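Local coordinates for B-cell lymphoma 3-encoded protein (Homo sapiens, PDB 1K1A) that regulates NF-kappa-B target genes, blocking nuclear translocation of the p50 subunit in the cytoplasm and acting as a transcriptional activator in the nucleus, at residues A16-N21 with L50-I55; P23-L28 with V62-T67; H84-H89 with T93-L98. One frame throughout, in Å; residues are numbered along the deposited sequence. Where two conformers were deposited one is given.

In the fold
The three contacts lie in the first three repeats of the ankyrin repeat domain, the part of the protein in this chain. Interaction 1 joins helix 12-18 to helix 49-55, and interaction 2 does the same for helices 22-34 and 59-67, so repeats 1 and 2 are stacked through two layers; the two centres are about 10 Å apart. Interaction 3 is the helix pair inside repeat 3, its centre about 13 Å from that of interaction 1 and about 17 Å from that of interaction 2. V54 packs on A86, and V62 on L98, so both layers run on into the third repeat. All three contacts are structural packing with no bound ligand.

Interaction 1 of 3, residues A16-N21 with L50-I55; sequences AVVQGN and LHLAVI
The carbonyl oxygen of V17 accepts a hydrogen bond from the backbone N of G20 at 3.0 Å, one of two bonds that close helix 12-18 in a Schellman motif; N21 N supplies the other by bonding to A16 O. G20 has positive phi (63°) at this turn, where the chain leaves the helix. V17 and V18 lie in the last turn of the helix, just before this cap, and there they meet helix 49-55.

V17 does most of the touching. Its CG1, anti to the backbone N (chi1 170°), is directed at the L52-A53 peptide unit and lies 3.5 Å from A53 N. The same methyl is flanked by L52 CB at 3.9 Å and A53 CB at 4.0 Å, so a single branch fills the angle between two consecutive residues. The small side chain of A53 lets the backbones come close, with 6.0 Å between the CA atoms of V17 and A53. At the more exposed border V18 CG2 meets L52 CD1 at 4.0 Å, the two side chains lying askew.

This is the stacking of the first helices of ankyrin repeats 1 and 2, an apolar contact with 159 Å² buried. V17 also rests on V25 of helix 22-34, A53 packs on V61 and V62 of helix 59-67, and on the far side V54 continues the row onto L85 and A86 of helix 82-88.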
# COMPACT_ATOMS: atom_id res chain seq x y z
N ALA A 16 23.72 -0.29 13.93
CA ALA A 16 24.43 0.30 12.80
C ALA A 16 23.46 0.92 11.80
O ALA A 16 23.74 1.96 11.21
CB ALA A 16 25.31 -0.75 12.11
N VAL A 17 22.30 0.28 11.63
CA VAL A 17 21.30 0.78 10.69
C VAL A 17 20.66 2.06 11.17
O VAL A 17 20.63 3.05 10.44
CB VAL A 17 20.21 -0.27 10.40
CG1 VAL A 17 19.06 0.37 9.61
CG2 VAL A 17 20.78 -1.43 9.65
N VAL A 18 20.17 2.05 12.40
CA VAL A 18 19.51 3.21 12.98
C VAL A 18 20.45 4.43 13.10
O VAL A 18 20.01 5.58 12.95
CB VAL A 18 18.89 2.86 14.34
CG1 VAL A 18 18.52 4.10 15.13
CG2 VAL A 18 17.68 1.97 14.13
N GLN A 19 21.74 4.17 13.30
CA GLN A 19 22.74 5.24 13.41
C GLN A 19 23.21 5.74 12.05
O GLN A 19 24.05 6.66 11.96
CB GLN A 19 23.93 4.78 14.26
CG GLN A 19 23.56 4.48 15.70
CD GLN A 19 24.77 4.17 16.58
OE1 GLN A 19 25.84 3.87 16.07
NE2 GLN A 19 24.58 4.26 17.88
N GLY A 20 22.69 5.13 10.98
CA GLY A 20 23.00 5.56 9.63
C GLY A 20 24.46 5.40 9.26
O GLY A 20 25.01 6.20 8.53
N ASN A 21 25.08 4.35 9.76
CA ASN A 21 26.48 4.11 9.50
C ASN A 21 26.66 2.99 8.47
O ASN A 21 26.84 1.83 8.84
CB ASN A 21 27.17 3.74 10.82
CG ASN A 21 28.69 3.75 10.72
OD1 ASN A 21 29.25 3.59 9.64
ND2 ASN A 21 29.35 3.92 11.86
N LEU A 50 16.50 -4.83 7.99
CA LEU A 50 15.91 -4.28 6.78
C LEU A 50 14.68 -3.42 7.11
O LEU A 50 14.50 -2.34 6.54
CB LEU A 50 15.55 -5.39 5.77
CG LEU A 50 14.91 -4.96 4.43
CD1 LEU A 50 15.82 -3.97 3.67
CD2 LEU A 50 14.62 -6.17 3.59
N HIS A 51 13.83 -3.91 8.01
CA HIS A 51 12.68 -3.14 8.45
C HIS A 51 13.18 -1.79 8.93
O HIS A 51 12.60 -0.75 8.62
CB HIS A 51 11.96 -3.82 9.62
CG HIS A 51 11.28 -5.11 9.27
ND1 HIS A 51 10.50 -5.27 8.14
CD2 HIS A 51 11.22 -6.29 9.94
CE1 HIS A 51 10.02 -6.50 8.12
NE2 HIS A 51 10.44 -7.14 9.19
N LEU A 52 14.24 -1.81 9.73
CA LEU A 52 14.80 -0.58 10.30
C LEU A 52 15.37 0.36 9.25
O LEU A 52 15.28 1.59 9.38
CB LEU A 52 15.84 -0.91 11.37
CG LEU A 52 15.23 -1.39 12.69
CD1 LEU A 52 16.33 -1.73 13.72
CD2 LEU A 52 14.28 -0.34 13.23
N ALA A 53 15.95 -0.21 8.20
CA ALA A 53 16.50 0.60 7.12
C ALA A 53 15.40 1.37 6.41
O ALA A 53 15.60 2.51 6.01
CB ALA A 53 17.25 -0.27 6.14
N VAL A 54 14.24 0.75 6.25
CA VAL A 54 13.10 1.40 5.61
C VAL A 54 12.50 2.45 6.54
O VAL A 54 12.18 3.57 6.13
CB VAL A 54 12.02 0.39 5.23
CG1 VAL A 54 10.77 1.11 4.73
CG2 VAL A 54 12.55 -0.59 4.20
N ILE A 55 12.35 2.08 7.81
CA ILE A 55 11.80 2.98 8.81
C ILE A 55 12.69 4.22 9.00
O ILE A 55 12.18 5.31 9.25
CB ILE A 55 11.61 2.23 10.15
CG1 ILE A 55 10.38 1.32 10.10
CG2 ILE A 55 11.53 3.21 11.31
CD1 ILE A 55 10.44 0.14 11.07

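Interaction 2 of 3, residues P23-L28 with V62-T67; sequences PAVHRL and VRLLVT
L64 reaches from helix 59-67 to V25 and H26 of helix 22-34, and these three residues carry most of the contact. It is the outer layer of an ankyrin stack: segments 23-28 and 62-67, from the second helices of repeats 1 and 2, run in the same direction, 7° from parallel, their axes 10.8 Å apart at closest approach. The spacing is spanned mainly by L64, whose CD1 reaches as far as the backbone of H26.

L64 has the most surface buried here. Its CG stands anti to the backbone N (chi1 179°), which extends the side chain across to the other helix and delivers both methyls to V25 CG1: CD1 at 3.9 Å and CD2 at 4.1 Å. V25 and L64 point in opposing directions and slide past one another, so the valine branch lies alongside the leucine fork. L65 adds a looser touch, its CD2 lying 4.3 Å from V25 CG1 on the buried side. L64 was modelled in two conformers, and these distances belong to one of them.

Within the layer L64 also packs on L22 and V29, and L65 on V29, all of helix 22-34, while V25 leans on A16 of helix 12-18. Toward solvent the row ends at H26, whose imidazole presents its edge: L64 CD1 lies near the ring plane, 3.6 Å from H26 ND1 and 4.0 Å from H26 CB.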
# COMPACT_ATOMS: atom_id res chain seq x y z
N PRO A 23 29.15 2.14 6.36
CA PRO A 23 30.40 1.37 6.47
C PRO A 23 30.32 0.29 7.55
O PRO A 23 30.79 -0.83 7.30
CB PRO A 23 31.43 2.44 6.85
CG PRO A 23 30.88 3.71 6.31
CD PRO A 23 29.38 3.59 6.46
N ALA A 24 29.75 0.60 8.71
CA ALA A 24 29.62 -0.40 9.78
C ALA A 24 28.68 -1.53 9.36
O ALA A 24 28.92 -2.71 9.65
CB ALA A 24 29.15 0.24 11.08
N VAL A 25 27.61 -1.16 8.65
CA VAL A 25 26.65 -2.15 8.16
C VAL A 25 27.35 -3.13 7.24
O VAL A 25 27.20 -4.35 7.38
CB VAL A 25 25.50 -1.48 7.40
CG1 VAL A 25 24.65 -2.52 6.66
CG2 VAL A 25 24.65 -0.67 8.38
N HIS A 26 28.13 -2.60 6.30
CA HIS A 26 28.87 -3.43 5.36
C HIS A 26 29.79 -4.39 6.12
O HIS A 26 29.80 -5.60 5.85
CB HIS A 26 29.68 -2.55 4.42
CG HIS A 26 30.07 -3.22 3.14
ND1 HIS A 26 29.30 -3.14 1.99
CD2 HIS A 26 31.16 -3.96 2.81
CE1 HIS A 26 29.89 -3.82 1.02
NE2 HIS A 26 31.02 -4.32 1.49
N ARG A 27 30.56 -3.85 7.05
CA ARG A 27 31.48 -4.68 7.83
C ARG A 27 30.74 -5.81 8.54
O ARG A 27 31.16 -6.98 8.49
CB ARG A 27 32.23 -3.81 8.84
CG ARG A 27 32.81 -4.57 10.03
CD ARG A 27 33.76 -3.73 10.90
NE ARG A 27 33.14 -3.11 12.08
CZ ARG A 27 31.87 -2.69 12.17
NH1 ARG A 27 31.44 -2.14 13.29
NH2 ARG A 27 31.04 -2.82 11.14
N LEU A 28 29.64 -5.47 9.19
CA LEU A 28 28.82 -6.44 9.92
C LEU A 28 28.15 -7.48 9.01
O LEU A 28 28.00 -8.65 9.38
CB LEU A 28 27.76 -5.71 10.74
CG LEU A 28 28.26 -5.03 12.01
CD1 LEU A 28 27.17 -4.16 12.60
CD2 LEU A 28 28.72 -6.06 13.01
N VAL A 62 19.09 -0.20 2.42
CA VAL A 62 18.10 -1.14 1.92
C VAL A 62 18.70 -1.98 0.79
O VAL A 62 18.59 -3.20 0.77
CB VAL A 62 16.85 -0.41 1.39
CG1 VAL A 62 15.95 -1.37 0.60
CG2 VAL A 62 16.07 0.26 2.54
N ARG A 63 19.35 -1.29 -0.15
CA ARG A 63 19.99 -1.94 -1.30
C ARG A 63 21.06 -2.95 -0.89
O ARG A 63 21.13 -4.06 -1.43
CB ARG A 63 20.62 -0.89 -2.22
CG ARG A 63 19.63 -0.05 -3.04
CD ARG A 63 20.28 0.82 -4.13
NE ARG A 63 19.32 1.75 -4.73
CZ ARG A 63 18.60 1.48 -5.82
NH1 ARG A 63 18.72 0.31 -6.42
NH2 ARG A 63 17.74 2.38 -6.29
N LEU A 64 21.93 -2.54 0.03
CA LEU A 64 23.00 -3.41 0.52
C LEU A 64 22.43 -4.67 1.16
O LEU A 64 22.86 -5.78 0.84
CB LEU A 64 23.88 -2.67 1.54
CG LEU A 64 25.05 -3.43 2.18
CD1 LEU A 64 25.94 -2.49 2.98
CD2 LEU A 64 24.55 -4.57 3.07
N LEU A 65 21.47 -4.49 2.05
CA LEU A 65 20.88 -5.60 2.78
C LEU A 65 20.14 -6.57 1.87
O LEU A 65 20.30 -7.78 1.99
CB LEU A 65 19.94 -5.10 3.89
CG LEU A 65 20.61 -4.43 5.10
CD1 LEU A 65 19.55 -3.91 6.06
CD2 LEU A 65 21.54 -5.39 5.82
N VAL A 66 19.34 -6.04 0.96
CA VAL A 66 18.58 -6.90 0.04
C VAL A 66 19.51 -7.68 -0.89
O VAL A 66 19.37 -8.89 -1.05
CB VAL A 66 17.55 -6.11 -0.74
CG1 VAL A 66 16.83 -7.02 -1.77
CG2 VAL A 66 16.52 -5.50 0.24
N THR A 67 20.51 -6.99 -1.45
CA THR A 67 21.45 -7.65 -2.34
C THR A 67 22.26 -8.73 -1.59
O THR A 67 22.66 -9.74 -2.17
CB THR A 67 22.37 -6.62 -3.04
OG1 THR A 67 23.03 -5.81 -2.07
CG2 THR A 67 21.55 -5.60 -3.82

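Interaction 3 of 3, residues H84-H89 with T93-L98; sequences HLACEH and TCLRAL
A86 and L95 meet where the two antiparallel helices of ankyrin repeat 3 come together, the helix-turn-helix hairpin of this fold. The segment axes approach to 8.8 Å and cross at -161°. The CA atoms of A86 and L95 are only 5.5 Å apart, a closeness made possible by the single methyl of the alanine.

L95 can be followed outward from its backbone. Its CB sits 4.0 Å from A86 CB, so the base of the side chain is set directly against the opposing methyl. With CG anti to the backbone N (chi1 -179°), the side chain then runs along the interface, and CG stands farther from A86 CB than CD1 does. From there the leucine forks: CD1 stays near the alanine, 4.4 Å from A86 CB, while CD2 extends to the thiol of C87, 4.2 Å from SG. That sulfur stands beside its own backbone N (chi1 -61°), which turns it toward the leucine tip. All five touching residues are buried, and the side-chain contacts between these segments are all apolar.

Beyond the pair, L95 packs on L134 and L135 of helix 129-137, and C87 on L135, while A86 touches V54 of helix 49-55 and L98 packs on V62 and V66 of helix 59-67. The hairpin is therefore held between its neighbours along the stack. Around A86 the methyl has further partners on helix 92-101: its CB lies 3.9 Å from L95 N, 4.4 Å from C94 CB and 4.4 Å from L98 CD1.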
# COMPACT_ATOMS: atom_id res chain seq x y z
N HIS A 84 5.33 -2.74 2.63
CA HIS A 84 4.28 -2.12 3.43
C HIS A 84 4.87 -0.95 4.21
O HIS A 84 4.27 0.12 4.32
CB HIS A 84 3.69 -3.10 4.47
CG HIS A 84 2.81 -4.18 3.90
ND1 HIS A 84 1.47 -4.00 3.62
CD2 HIS A 84 3.06 -5.49 3.68
CE1 HIS A 84 0.95 -5.13 3.19
NE2 HIS A 84 1.89 -6.06 3.22
N LEU A 85 6.04 -1.18 4.81
CA LEU A 85 6.66 -0.15 5.65
C LEU A 85 7.12 1.05 4.83
O LEU A 85 7.00 2.19 5.30
CB LEU A 85 7.84 -0.73 6.44
CG LEU A 85 7.47 -1.73 7.55
CD1 LEU A 85 8.72 -2.31 8.17
CD2 LEU A 85 6.60 -1.05 8.61
N ALA A 86 7.62 0.81 3.62
CA ALA A 86 8.00 1.91 2.74
C ALA A 86 6.79 2.78 2.41
O ALA A 86 6.89 4.01 2.37
CB ALA A 86 8.67 1.40 1.46
N CYS A 87 5.63 2.15 2.21
CA CYS A 87 4.42 2.92 1.93
C CYS A 87 3.83 3.67 3.16
O CYS A 87 3.41 4.82 3.05
CB CYS A 87 3.36 2.06 1.24
SG CYS A 87 3.88 1.40 -0.36
N GLU A 88 3.82 3.05 4.33
CA GLU A 88 3.32 3.79 5.48
C GLU A 88 4.26 4.95 5.84
O GLU A 88 3.84 5.93 6.44
CB GLU A 88 3.02 2.88 6.67
CG GLU A 88 4.22 2.19 7.27
CD GLU A 88 3.90 1.51 8.60
OE1 GLU A 88 3.30 2.17 9.48
OE2 GLU A 88 4.23 0.32 8.76
N HIS A 89 5.52 4.86 5.42
CA HIS A 89 6.48 5.93 5.70
C HIS A 89 6.63 6.89 4.53
O HIS A 89 7.57 7.68 4.49
CB HIS A 89 7.84 5.37 6.12
CG HIS A 89 7.88 4.88 7.53
ND1 HIS A 89 8.32 5.66 8.58
CD2 HIS A 89 7.54 3.68 8.07
CE1 HIS A 89 8.25 4.96 9.70
NE2 HIS A 89 7.77 3.77 9.42
N THR A 93 11.65 6.43 -2.42
CA THR A 93 13.03 6.03 -2.69
C THR A 93 13.37 4.69 -2.07
O THR A 93 14.09 3.89 -2.66
CB THR A 93 14.04 7.11 -2.25
OG1 THR A 93 13.84 7.41 -0.86
CG2 THR A 93 13.74 8.43 -2.95
N CYS A 94 12.86 4.43 -0.86
CA CYS A 94 13.09 3.14 -0.24
C CYS A 94 12.31 2.05 -0.98
O CYS A 94 12.79 0.93 -1.13
CB CYS A 94 12.71 3.16 1.24
SG CYS A 94 13.96 3.91 2.29
N LEU A 95 11.12 2.39 -1.44
CA LEU A 95 10.32 1.43 -2.20
C LEU A 95 11.04 1.08 -3.49
O LEU A 95 11.09 -0.08 -3.89
CB LEU A 95 8.92 1.98 -2.48
CG LEU A 95 7.98 1.07 -3.25
CD1 LEU A 95 7.79 -0.27 -2.52
CD2 LEU A 95 6.63 1.76 -3.46
N ARG A 96 11.58 2.10 -4.15
CA ARG A 96 12.34 1.88 -5.37
C ARG A 96 13.58 1.02 -5.08
O ARG A 96 13.89 0.11 -5.83
CB ARG A 96 12.77 3.22 -5.97
CG ARG A 96 13.35 3.11 -7.37
CD ARG A 96 13.59 4.44 -8.05
NE ARG A 96 12.34 5.11 -8.42
CZ ARG A 96 11.65 4.84 -9.52
NH1 ARG A 96 12.09 3.91 -10.36
NH2 ARG A 96 10.54 5.50 -9.78
N ALA A 97 14.28 1.31 -3.99
CA ALA A 97 15.46 0.53 -3.66
C ALA A 97 15.11 -0.96 -3.46
O ALA A 97 15.83 -1.84 -3.91
CB ALA A 97 16.16 1.09 -2.43
N LEU A 98 13.97 -1.21 -2.82
CA LEU A 98 13.52 -2.57 -2.56
C LEU A 98 13.17 -3.30 -3.85
O LEU A 98 13.64 -4.40 -4.10
CB LEU A 98 12.29 -2.56 -1.64
CG LEU A 98 12.50 -2.48 -0.13
CD1 LEU A 98 11.17 -2.13 0.54
CD2 LEU A 98 13.04 -3.81 0.38